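PDB 4RKS: putative uncharacterized protein Ta1305 from Thermoplasma acidophilum, which catalyses the ATP-dependent phosphorylation of (R)-mevalonate to mevalonate 3-phosphate in an alternative mevalonate pathway of extreme acidophiles. Local coordinates for residues G192-A197 with K322-I327; V196-D201 with F312-T317. One frame throughout, in Å; residues are numbered along the deposited sequence.

After the N-terminal strands and helices the chain forms strand 193-199, which supplies one side of both contacts. Four helices and two strands later comes helix 308-312. Its end and the loop after it return to the C-terminal half of strand 193-199 and to Phe200, making contact 2, 196-201 with 312-317. Strand 321-327 then pairs with the same strand in contact 1, 192-197 with 322-327. The loop closed by contact 2 lies within that of contact 1, so they nest. They share Val196 and Ala197. Lys322 joins them through a hydrogen bond from NZ to Phe312 O. Together they tie strand 193-199 to strand 321-327 and to the end of helix 308-312 with its loop.

Contact 1: G192-A197 with K322-I327; sequences GYSIVA and KKMLRI
Ile195 and Leu325 face each other as an antiparallel hydrogen-bonded pair. Leu325 N donates to Ile195 O at 2.7 Å, and Ile195 N donates to Leu325 O at 3.0 Å. The second bond is straight at hydrogen (179°), yet its donor sits above the carbonyl plane. Two more bonds link Ala197 with Lys323; in both, the donor lies in the carbonyl plane. Beyond Ile195, a water bridges Tyr193 O and Ile327 N.

On the face of Ile195, Ala197 and Leu325, CG of Leu325 stands anti to its carbonyl carbon (chi1 -53°) with the chain extended beyond, and Leu325 CD1 reaches diagonally across to Ala197 CB, 3.6 Å away. Ile195 CD1 meets Ile327 CD1 at 4.0 Å, their side chains crossing at a slant. On the other face, Met324 folds back at chi2 and chi3. Its SD lies 3.9 Å from Ser194 CB and 4.1 Å from Val196 CG2.

Helix 308-312 packs over this Met324 face through Ala308 and Phe312. Ile56 and Tyr58 of strand 53-59 meet the Leu325 face. This is regular antiparallel pairing, with strand 193-199 held between strands 298-304 and 321-327, in a kinase of the GHMP family.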
loop_
_atom_site.group_PDB
_atom_site.type_symbol
_atom_site.label_atom_id
_atom_site.label_comp_id
_atom_site.label_asym_id
_atom_site.label_seq_id
_atom_site.Cartn_x
_atom_site.Cartn_y
_atom_site.Cartn_z
ATOM N N GLY A 192 6.045 5.185 19.005
ATOM C CA GLY A 192 7.336 4.813 19.556
ATOM C C GLY A 192 8.170 4.016 18.568
ATOM O O GLY A 192 9.220 3.481 18.921
ATOM N N TYR A 193 7.708 3.925 17.324
ATOM C CA TYR A 193 8.393 3.087 16.342
ATOM C C TYR A 193 8.667 3.844 15.064
ATOM O O TYR A 193 7.955 4.792 14.721
ATOM C CB TYR A 193 7.573 1.821 16.054
ATOM C CG TYR A 193 7.510 0.925 17.259
ATOM C CD1 TYR A 193 6.592 1.166 18.274
ATOM C CD2 TYR A 193 8.391 -0.144 17.403
ATOM C CE1 TYR A 193 6.544 0.362 19.400
ATOM C CE2 TYR A 193 8.349 -0.958 18.527
ATOM C CZ TYR A 193 7.419 -0.695 19.520
ATOM O OH TYR A 193 7.356 -1.485 20.641
ATOM N N SER A 194 9.724 3.440 14.374
ATOM C CA SER A 194 10.027 3.995 13.067
ATOM C C SER A 194 10.352 2.859 12.129
ATOM O O SER A 194 10.614 1.744 12.562
ATOM C CB SER A 194 11.204 4.984 13.125
ATOM O OG SER A 194 11.017 5.959 14.138
ATOM N N ILE A 195 10.347 3.153 10.836
ATOM C CA ILE A 195 10.797 2.190 9.851
ATOM C C ILE A 195 11.928 2.796 9.038
ATOM O O ILE A 195 11.770 3.866 8.436
ATOM C CB ILE A 195 9.643 1.748 8.926
ATOM C CG1 ILE A 195 8.643 0.898 9.721
ATOM C CG2 ILE A 195 10.173 0.952 7.732
ATOM C CD1 ILE A 195 7.388 0.527 8.955
ATOM N N VAL A 196 13.085 2.145 9.040
ATOM C CA VAL A 196 14.146 2.578 8.137
ATOM C C VAL A 196 14.081 1.768 6.840
ATOM O O VAL A 196 14.249 0.550 6.839
ATOM C CB VAL A 196 15.550 2.448 8.772
ATOM C CG1 VAL A 196 16.618 2.996 7.808
ATOM C CG2 VAL A 196 15.591 3.191 10.088
ATOM N N ALA A 197 13.833 2.455 5.731
ATOM C CA ALA A 197 13.742 1.779 4.441
ATOM C C ALA A 197 15.091 1.794 3.714
ATOM O O ALA A 197 15.701 2.849 3.517
ATOM C CB ALA A 197 12.657 2.426 3.574
ATOM N N LYS A 322 18.842 5.267 1.947
ATOM C CA LYS A 322 18.061 5.147 3.169
ATOM C C LYS A 322 16.992 6.226 3.328
ATOM O O LYS A 322 17.212 7.393 3.013
ATOM C CB LYS A 322 18.999 5.165 4.382
ATOM C CG LYS A 322 20.009 4.026 4.396
ATOM C CD LYS A 322 21.052 4.217 5.488
ATOM C CE LYS A 322 22.005 5.374 5.169
ATOM N NZ LYS A 322 23.056 5.578 6.220
ATOM N N LYS A 323 15.828 5.825 3.828
ATOM C CA LYS A 323 14.781 6.775 4.187
ATOM C C LYS A 323 14.225 6.460 5.568
ATOM O O LYS A 323 14.065 5.289 5.931
ATOM C CB LYS A 323 13.645 6.754 3.162
ATOM C CG LYS A 323 13.425 8.066 2.456
ATOM C CD LYS A 323 14.446 8.272 1.359
ATOM C CE LYS A 323 14.198 9.576 0.611
ATOM N NZ LYS A 323 15.167 9.796 -0.503
ATOM N N MET A 324 13.920 7.505 6.327
ATOM C CA MET A 324 13.298 7.343 7.633
ATOM C C MET A 324 11.785 7.482 7.481
ATOM O O MET A 324 11.296 8.539 7.081
ATOM C CB MET A 324 13.838 8.377 8.624
ATOM C CG MET A 324 13.291 8.244 10.041
ATOM S SD MET A 324 13.882 6.787 10.930
ATOM C CE MET A 324 15.596 7.257 11.225
ATOM N N LEU A 325 11.057 6.420 7.813
ATOM C CA LEU A 325 9.608 6.369 7.610
ATOM C C LEU A 325 8.821 6.261 8.917
ATOM O O LEU A 325 9.351 5.848 9.947
ATOM C CB LEU A 325 9.245 5.180 6.712
ATOM C CG LEU A 325 9.949 5.036 5.362
ATOM C CD1 LEU A 325 9.483 3.779 4.627
ATOM C CD2 LEU A 325 9.724 6.266 4.502
ATOM N N ARG A 326 7.538 6.610 8.863
ATOM C CA ARG A 326 6.663 6.432 10.009
ATOM C C ARG A 326 5.247 6.044 9.568
ATOM O O ARG A 326 4.852 6.302 8.431
ATOM C CB ARG A 326 6.619 7.701 10.861
ATOM C CG ARG A 326 6.088 8.921 10.151
ATOM C CD ARG A 326 5.639 9.981 11.152
ATOM N NE ARG A 326 6.647 10.244 12.178
ATOM C CZ ARG A 326 6.571 11.236 13.061
ATOM N NH1 ARG A 326 5.535 12.067 13.044
ATOM N NH2 ARG A 326 7.536 11.402 13.959
ATOM N N ILE A 327 4.492 5.434 10.474
ATOM C CA ILE A 327 3.110 5.025 10.176
ATOM C C ILE A 327 2.203 6.251 10.164
ATOM O O ILE A 327 2.259 7.041 11.087
ATOM C CB ILE A 327 2.567 4.023 11.211
ATOM C CG1 ILE A 327 3.471 2.790 11.318
ATOM C CG2 ILE A 327 1.107 3.653 10.909
ATOM C CD1 ILE A 327 3.992 2.308 10.024
HETATM O O HOH W 1 5.499 5.403 13.256
#

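Contact 2: V196-D201 with F312-T317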
loop_
_atom_site.group_PDB
_atom_site.type_symbol
_atom_site.label_atom_id
_atom_site.label_comp_id
_atom_site.label_asym_id
_atom_site.label_seq_id
_atom_site.Cartn_x
_atom_site.Cartn_y
_atom_site.Cartn_z
ATOM N N VAL A 196 13.085 2.145 9.040
ATOM C CA VAL A 196 14.146 2.578 8.137
ATOM C C VAL A 196 14.081 1.768 6.840
ATOM O O VAL A 196 14.249 0.550 6.839
ATOM C CB VAL A 196 15.550 2.448 8.772
ATOM C CG1 VAL A 196 16.618 2.996 7.808
ATOM C CG2 VAL A 196 15.591 3.191 10.088
ATOM N N ALA A 197 13.833 2.455 5.731
ATOM C CA ALA A 197 13.742 1.779 4.441
ATOM C C ALA A 197 15.091 1.794 3.714
ATOM O O ALA A 197 15.701 2.849 3.517
ATOM C CB ALA A 197 12.657 2.426 3.574
ATOM N N PHE A 198 15.547 0.612 3.322
ATOM C CA PHE A 198 16.759 0.489 2.536
ATOM C C PHE A 198 16.395 0.159 1.104
ATOM O O PHE A 198 15.945 -0.956 0.812
ATOM C CB PHE A 198 17.674 -0.584 3.123
ATOM C CG PHE A 198 18.175 -0.257 4.509
ATOM C CD1 PHE A 198 17.409 -0.543 5.625
ATOM C CD2 PHE A 198 19.414 0.341 4.689
ATOM C CE1 PHE A 198 17.867 -0.247 6.894
ATOM C CE2 PHE A 198 19.876 0.647 5.956
ATOM C CZ PHE A 198 19.105 0.350 7.060
ATOM N N ALA A 199 16.604 1.130 0.213
ATOM C CA ALA A 199 16.240 0.994 -1.198
ATOM C C ALA A 199 17.424 0.547 -2.070
ATOM O O ALA A 199 18.420 1.253 -2.173
ATOM C CB ALA A 199 15.674 2.313 -1.710
ATOM N N PHE A 200 17.313 -0.622 -2.696
ATOM C CA PHE A 200 18.380 -1.151 -3.551
ATOM C C PHE A 200 18.040 -0.919 -5.028
ATOM O O PHE A 200 16.875 -0.759 -5.375
ATOM C CB PHE A 200 18.601 -2.642 -3.279
ATOM C CG PHE A 200 19.053 -2.946 -1.879
ATOM C CD1 PHE A 200 18.144 -2.991 -0.837
ATOM C CD2 PHE A 200 20.390 -3.203 -1.608
ATOM C CE1 PHE A 200 18.557 -3.268 0.451
ATOM C CE2 PHE A 200 20.810 -3.483 -0.324
ATOM C CZ PHE A 200 19.892 -3.520 0.708
ATOM N N ASP A 201 19.040 -0.909 -5.904
ATOM C CA ASP A 201 18.785 -0.491 -7.284
ATOM C C ASP A 201 18.447 -1.624 -8.258
ATOM O O ASP A 201 18.274 -1.371 -9.451
ATOM C CB ASP A 201 19.981 0.303 -7.826
ATOM C CG ASP A 201 21.295 -0.451 -7.714
ATOM O OD1 ASP A 201 22.345 0.217 -7.586
ATOM O OD2 ASP A 201 21.288 -1.702 -7.758
ATOM N N PHE A 312 19.651 4.070 11.052
ATOM C CA PHE A 312 19.732 4.895 9.858
ATOM C C PHE A 312 21.182 5.274 9.541
ATOM O O PHE A 312 21.542 5.493 8.385
ATOM C CB PHE A 312 18.866 6.147 10.043
ATOM C CG PHE A 312 18.826 7.058 8.842
ATOM C CD1 PHE A 312 17.888 6.863 7.834
ATOM C CD2 PHE A 312 19.715 8.118 8.728
ATOM C CE1 PHE A 312 17.842 7.704 6.729
ATOM C CE2 PHE A 312 19.680 8.966 7.624
ATOM C CZ PHE A 312 18.742 8.762 6.622
ATOM N N SER A 313 22.024 5.333 10.563
ATOM C CA SER A 313 23.373 5.836 10.350
ATOM C C SER A 313 24.409 4.734 10.085
ATOM O O SER A 313 25.600 5.031 10.016
ATOM C CB SER A 313 23.804 6.694 11.546
ATOM O OG SER A 313 24.214 5.877 12.627
ATOM N N ILE A 314 23.976 3.479 9.921
ATOM C CA ILE A 314 24.934 2.401 9.655
ATOM C C ILE A 314 25.671 2.669 8.346
ATOM O O ILE A 314 25.144 3.332 7.447
ATOM C CB ILE A 314 24.285 0.988 9.584
ATOM C CG1 ILE A 314 23.314 0.870 8.406
ATOM C CG2 ILE A 314 23.616 0.614 10.907
ATOM C CD1 ILE A 314 22.859 -0.557 8.139
ATOM N N GLU A 315 26.890 2.142 8.252
ATOM C CA GLU A 315 27.806 2.472 7.164
ATOM C C GLU A 315 27.681 1.541 5.956
ATOM O O GLU A 315 27.749 1.992 4.812
ATOM C CB GLU A 315 29.250 2.457 7.679
ATOM N N ASN A 316 27.503 0.248 6.196
ATOM C CA ASN A 316 27.448 -0.692 5.088
ATOM C C ASN A 316 26.025 -1.011 4.653
ATOM O O ASN A 316 25.446 -2.020 5.057
ATOM C CB ASN A 316 28.167 -1.986 5.437
ATOM C CG ASN A 316 28.585 -2.760 4.203
ATOM O OD1 ASN A 316 28.120 -2.483 3.095
ATOM N ND2 ASN A 316 29.471 -3.734 4.386
ATOM N N THR A 317 25.478 -0.155 3.802
ATOM C CA THR A 317 24.127 -0.341 3.300
ATOM C C THR A 317 24.127 -1.192 2.032
ATOM O O THR A 317 23.087 -1.364 1.397
ATOM C CB THR A 317 23.458 1.012 3.019
ATOM O OG1 THR A 317 24.175 1.703 1.986
ATOM C CG2 THR A 317 23.452 1.864 4.277
#
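This contact packs the end of helix 308-312 and the irregular loop after it against a central strand of a beta sheet, strand 193-199, which has strands 298-304 and 321-327 on its two edges. Alternate residues Val196 and Phe198 point toward the helix end and loop. Contacts between apolar groups carry most of the packing.

At the helix end, Val196 offers CG1 to the Phe312 ring, with CG1 4.1 Å from Phe312 CD1. The two side chains cross at about a right angle. Lys322, on the neighbouring strand 321-327, makes a cation-pi contact with Phe312 and also bonds through NZ to Phe312 O. This polar tie probably helps to keep the helix end against the sheet.

Further along the strand, the outer end of the Phe198 ring meets two residues of the loop. Ile314 CD1 comes obliquely to Phe198 CE2, at 3.9 Å, and is almost as near to CZ. Thr317 CG2 sits at the ring edge, near its plane, 4.1 Å from the same CE2. The CB of Ile314 already points toward the strand; CG1 lies between the backbone N and the carbonyl carbon (chi1 64°), and the chain then runs extended to CD1. In Thr317 the hydroxyl takes the corresponding place, and the methyl that meets Phe198 is anti to the carbonyl carbon.

Helix 271-283 adds to the apolar surroundings: Leu276 touches both Phe198 and Phe200, and Tyr279 touches Ile314. Phe200 lies about 9 Å, between side chains, from Arg204, an ATP-binding residue. Phe200 is buried, and its ring end comes to the loop backbone instead of a side chain. Thr317 O also accepts a hydrogen bond from Ser320 OG. The same Thr317 O lies obliquely to the Phe200 ring, with Phe200 CE2 3.6 Å from it.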